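Local coordinates for protein putative NADP oxidoreductase BF3122 (Bacteroides fragilis, PDB 3D1L) that is probably an NADP-dependent oxidoreductase, with a Rossmann-type nucleotide-binding domain followed by a helical C-terminal domain, at residues Asn20-Arg31 with Phe126-Phe134. Sequence-based numbering, arbitrary orientation.
Sequences NLATNLAKALYR and FSKQREVDF
Asn24 ND2 spends its two N-H groups on different segments: one runs almost straight to Ser127 O of the loop (3.0 Å, N-H...O angle 172°), the other back to Asn20 O, one helical turn earlier. Ser127 O lies in the Asn24 amide plane, whereas the nitrogen sits well above the carbonyl plane of Ser127. Asn24 OD1 accepts from a water 2.6 Å away that also bridges to Glu131 OE1 and Val132 N; a second water, to which Lys27 NZ donates, lies among OD1, Lys128 O and NZ. This holds the buried amide at both ends.

Further along the helix, Arg31 grips the Glu131 carboxylate end-on, NH1 to OE1 at 3.0 Å and NH2 to OE2 at 2.8 Å, although the two planes are turned 49° apart. A bend at chi2 (-77°) folds Glu131 back to the helix, where Lys27 NZ adds a weaker salt bridge to OE2.

Both rings of the loop pack on the same side of this polar strip. Phe126 packs CD2 on Leu21 CB and CD1 on Asn24 CB (3.5 Å), while Ala28 CB makes a CH-pi contact over one face of Phe134. The loop, between strands 117-122 and 139-143, lies along the first helix of the Rossmann-type domain, Phe134 and Leu25 meeting Phe139 of strand 139-143 and Thr23 facing helix 44-53.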
loop_
_atom_site.group_PDB
_atom_site.type_symbol
_atom_site.label_atom_id
_atom_site.label_comp_id
_atom_site.label_asym_id
_atom_site.label_seq_id
_atom_site.Cartn_x
_atom_site.Cartn_y
_atom_site.Cartn_z
ATOM N N ASN B 20 0.383 -15.458 -12.521
ATOM C CA ASN B 20 0.229 -15.154 -11.080
ATOM C C ASN B 20 -0.977 -15.798 -10.429
ATOM O O ASN B 20 -0.843 -16.498 -9.431
ATOM C CB ASN B 20 0.185 -13.648 -10.826
ATOM C CG ASN B 20 1.477 -12.947 -11.195
ATOM O OD1 ASN B 20 2.521 -13.569 -11.339
ATOM N ND2 ASN B 20 1.401 -11.637 -11.358
ATOM N N LEU B 21 -2.150 -15.572 -11.010
ATOM C CA LEU B 21 -3.421 -16.135 -10.529
ATOM C C LEU B 21 -3.388 -17.645 -10.597
ATOM O O LEU B 21 -3.731 -18.323 -9.631
ATOM C CB LEU B 21 -4.618 -15.556 -11.333
ATOM C CG LEU B 21 -6.066 -16.038 -11.049
ATOM C CD1 LEU B 21 -7.097 -15.005 -11.528
ATOM C CD2 LEU B 21 -6.377 -17.415 -11.637
ATOM N N ALA B 22 -2.950 -18.193 -11.727
ATOM C CA ALA B 22 -2.927 -19.645 -11.898
ATOM C C ALA B 22 -1.977 -20.319 -10.882
ATOM O O ALA B 22 -2.310 -21.354 -10.311
ATOM C CB ALA B 22 -2.561 -20.004 -13.335
ATOM N N THR B 23 -0.818 -19.714 -10.639
ATOM C CA THR B 23 0.150 -20.216 -9.664
ATOM C C THR B 23 -0.479 -20.321 -8.277
ATOM O O THR B 23 -0.450 -21.381 -7.649
ATOM C CB THR B 23 1.412 -19.309 -9.654
ATOM O OG1 THR B 23 2.094 -19.438 -10.914
ATOM C CG2 THR B 23 2.371 -19.649 -8.513
ATOM N N ASN B 24 -1.098 -19.240 -7.826
ATOM C CA ASN B 24 -1.750 -19.221 -6.529
ATOM C C ASN B 24 -2.958 -20.163 -6.448
ATOM O O ASN B 24 -3.115 -20.882 -5.476
ATOM C CB ASN B 24 -2.144 -17.779 -6.166
ATOM C CG ASN B 24 -0.946 -16.944 -5.708
ATOM O OD1 ASN B 24 -0.476 -17.089 -4.579
ATOM N ND2 ASN B 24 -0.446 -16.068 -6.585
ATOM N N LEU B 25 -3.796 -20.159 -7.479
ATOM C CA LEU B 25 -4.952 -21.040 -7.527
ATOM C C LEU B 25 -4.501 -22.488 -7.580
ATOM O O LEU B 25 -5.101 -23.333 -6.964
ATOM C CB LEU B 25 -5.845 -20.716 -8.726
ATOM C CG LEU B 25 -7.103 -21.563 -8.962
ATOM C CD1 LEU B 25 -8.055 -21.585 -7.738
ATOM C CD2 LEU B 25 -7.857 -21.073 -10.184
ATOM N N ALA B 26 -3.445 -22.784 -8.325
ATOM C CA ALA B 26 -2.932 -24.172 -8.351
ATOM C C ALA B 26 -2.415 -24.630 -7.002
ATOM O O ALA B 26 -2.702 -25.741 -6.594
ATOM C CB ALA B 26 -1.864 -24.368 -9.452
ATOM N N LYS B 27 -1.674 -23.777 -6.303
ATOM C CA LYS B 27 -1.135 -24.135 -4.978
ATOM C C LYS B 27 -2.242 -24.401 -3.939
ATOM O O LYS B 27 -2.162 -25.360 -3.183
ATOM C CB LYS B 27 -0.159 -23.063 -4.478
ATOM C CG LYS B 27 1.218 -23.100 -5.191
ATOM C CD LYS B 27 1.952 -21.729 -5.109
ATOM C CE LYS B 27 2.634 -21.492 -3.771
ATOM N NZ LYS B 27 3.557 -20.305 -3.778
ATOM N N ALA B 28 -3.287 -23.570 -3.948
ATOM C CA ALA B 28 -4.410 -23.723 -3.046
ATOM C C ALA B 28 -5.162 -25.039 -3.312
ATOM O O ALA B 28 -5.520 -25.744 -2.367
ATOM C CB ALA B 28 -5.331 -22.527 -3.143
ATOM N N LEU B 29 -5.371 -25.380 -4.589
ATOM C CA LEU B 29 -5.976 -26.679 -4.952
ATOM C C LEU B 29 -5.135 -27.868 -4.501
ATOM O O LEU B 29 -5.658 -28.782 -3.887
ATOM C CB LEU B 29 -6.224 -26.757 -6.450
ATOM C CG LEU B 29 -7.292 -25.792 -6.993
ATOM C CD1 LEU B 29 -7.100 -25.578 -8.511
ATOM C CD2 LEU B 29 -8.670 -26.340 -6.659
ATOM N N TYR B 30 -3.839 -27.841 -4.830
ATOM C CA TYR B 30 -2.831 -28.833 -4.395
ATOM C C TYR B 30 -2.759 -29.038 -2.866
ATOM O O TYR B 30 -2.681 -30.174 -2.375
ATOM C CB TYR B 30 -1.463 -28.408 -4.964
ATOM C CG TYR B 30 -0.270 -29.144 -4.453
ATOM C CD1 TYR B 30 0.013 -30.440 -4.887
ATOM C CD2 TYR B 30 0.607 -28.540 -3.551
ATOM C CE1 TYR B 30 1.114 -31.114 -4.436
ATOM C CE2 TYR B 30 1.717 -29.205 -3.090
ATOM C CZ TYR B 30 1.972 -30.492 -3.532
ATOM O OH TYR B 30 3.076 -31.175 -3.079
ATOM N N ARG B 31 -2.782 -27.939 -2.116
ATOM C CA ARG B 31 -2.770 -28.002 -0.654
ATOM C C ARG B 31 -4.046 -28.607 -0.081
ATOM O O ARG B 31 -4.018 -29.233 0.989
ATOM C CB ARG B 31 -2.516 -26.621 -0.047
ATOM C CG ARG B 31 -1.072 -26.185 -0.183
ATOM C CD ARG B 31 -0.899 -24.696 0.028
ATOM N NE ARG B 31 0.516 -24.345 -0.116
ATOM C CZ ARG B 31 0.978 -23.154 -0.495
ATOM N NH1 ARG B 31 0.141 -22.160 -0.795
ATOM N NH2 ARG B 31 2.291 -22.960 -0.588
ATOM N N PHE B 126 -2.766 -11.033 -7.163
ATOM C CA PHE B 126 -1.915 -12.244 -7.027
ATOM C C PHE B 126 -0.516 -11.957 -7.512
ATOM O O PHE B 126 -0.335 -11.223 -8.463
ATOM C CB PHE B 126 -2.457 -13.408 -7.865
ATOM C CG PHE B 126 -3.763 -13.966 -7.376
ATOM C CD1 PHE B 126 -3.831 -14.700 -6.188
ATOM C CD2 PHE B 126 -4.918 -13.770 -8.103
ATOM C CE1 PHE B 126 -5.010 -15.227 -5.759
ATOM C CE2 PHE B 126 -6.114 -14.301 -7.670
ATOM C CZ PHE B 126 -6.163 -15.030 -6.503
ATOM N N SER B 127 0.471 -12.541 -6.862
ATOM C CA SER B 127 1.854 -12.457 -7.313
ATOM C C SER B 127 2.443 -13.816 -7.020
ATOM O O SER B 127 2.037 -14.467 -6.064
ATOM C CB SER B 127 2.638 -11.380 -6.552
ATOM O OG SER B 127 2.243 -10.068 -6.942
ATOM N N LYS B 128 3.387 -14.239 -7.847
ATOM C CA LYS B 128 3.992 -15.566 -7.720
ATOM C C LYS B 128 4.764 -15.764 -6.414
ATOM O O LYS B 128 4.638 -16.808 -5.774
ATOM C CB LYS B 128 4.908 -15.861 -8.914
ATOM C CG LYS B 128 4.131 -16.321 -10.128
ATOM C CD LYS B 128 5.045 -16.741 -11.237
ATOM C CE LYS B 128 4.277 -16.779 -12.546
ATOM N NZ LYS B 128 5.203 -16.884 -13.710
ATOM N N GLN B 129 5.528 -14.753 -6.022
ATOM C CA GLN B 129 6.402 -14.791 -4.851
ATOM C C GLN B 129 5.664 -14.512 -3.537
ATOM O O GLN B 129 6.301 -14.312 -2.500
ATOM C CB GLN B 129 7.509 -13.731 -4.981
ATOM C CG GLN B 129 8.143 -13.554 -6.358
ATOM C CD GLN B 129 8.878 -12.220 -6.487
ATOM O OE1 GLN B 129 8.675 -11.473 -7.448
ATOM N NE2 GLN B 129 9.727 -11.912 -5.508
ATOM N N ARG B 130 4.336 -14.445 -3.578
ATOM C CA ARG B 130 3.559 -13.982 -2.435
ATOM C C ARG B 130 2.344 -14.885 -2.181
ATOM O O ARG B 130 1.480 -15.064 -3.056
ATOM C CB ARG B 130 3.165 -12.509 -2.659
ATOM C CG ARG B 130 1.991 -11.995 -1.876
ATOM C CD ARG B 130 2.351 -11.571 -0.474
ATOM N NE ARG B 130 1.125 -11.335 0.269
ATOM C CZ ARG B 130 1.042 -11.252 1.594
ATOM N NH1 ARG B 130 2.131 -11.373 2.355
ATOM N NH2 ARG B 130 -0.144 -11.051 2.156
ATOM N N GLU B 131 2.309 -15.453 -0.976
ATOM C CA GLU B 131 1.274 -16.401 -0.553
ATOM C C GLU B 131 0.049 -15.662 -0.055
ATOM O O GLU B 131 0.177 -14.651 0.643
ATOM C CB GLU B 131 1.798 -17.287 0.590
ATOM C CG GLU B 131 2.991 -18.185 0.235
ATOM C CD GLU B 131 2.584 -19.414 -0.569
ATOM O OE1 GLU B 131 1.453 -19.438 -1.120
ATOM O OE2 GLU B 131 3.404 -20.361 -0.645
ATOM N N VAL B 132 -1.133 -16.152 -0.402
ATOM C CA VAL B 132 -2.371 -15.518 0.072
ATOM C C VAL B 132 -3.324 -16.537 0.646
ATOM O O VAL B 132 -3.411 -17.655 0.154
ATOM C CB VAL B 132 -3.134 -14.707 -1.026
ATOM C CG1 VAL B 132 -2.341 -13.522 -1.434
ATOM C CG2 VAL B 132 -3.452 -15.560 -2.227
ATOM N N ASP B 133 -4.042 -16.131 1.687
ATOM C CA ASP B 133 -5.096 -16.940 2.231
ATOM C C ASP B 133 -6.302 -16.899 1.289
ATOM O O ASP B 133 -7.021 -15.869 1.195
ATOM C CB ASP B 133 -5.472 -16.435 3.623
ATOM C CG ASP B 133 -6.173 -17.500 4.460
ATOM O OD1 ASP B 133 -6.259 -18.679 4.005
ATOM O OD2 ASP B 133 -6.618 -17.149 5.584
ATOM N N PHE B 134 -6.503 -18.008 0.574
ATOM C CA PHE B 134 -7.720 -18.219 -0.208
ATOM C C PHE B 134 -9.039 -18.197 0.573
ATOM O O PHE B 134 -10.085 -17.896 -0.016
ATOM C CB PHE B 134 -7.612 -19.489 -1.043
ATOM C CG PHE B 134 -7.145 -19.230 -2.425
ATOM C CD1 PHE B 134 -5.792 -18.967 -2.674
ATOM C CD2 PHE B 134 -8.056 -19.188 -3.471
ATOM C CE1 PHE B 134 -5.360 -18.703 -3.952
ATOM C CE2 PHE B 134 -7.640 -18.914 -4.767
ATOM C CZ PHE B 134 -6.292 -18.668 -5.010
HETATM O O HOH W 1 4.828 -12.020 -10.009
HETATM O O HOH W 2 -0.974 -18.236 -2.292
HETATM O O HOH W 3 2.422 -17.733 -4.374
#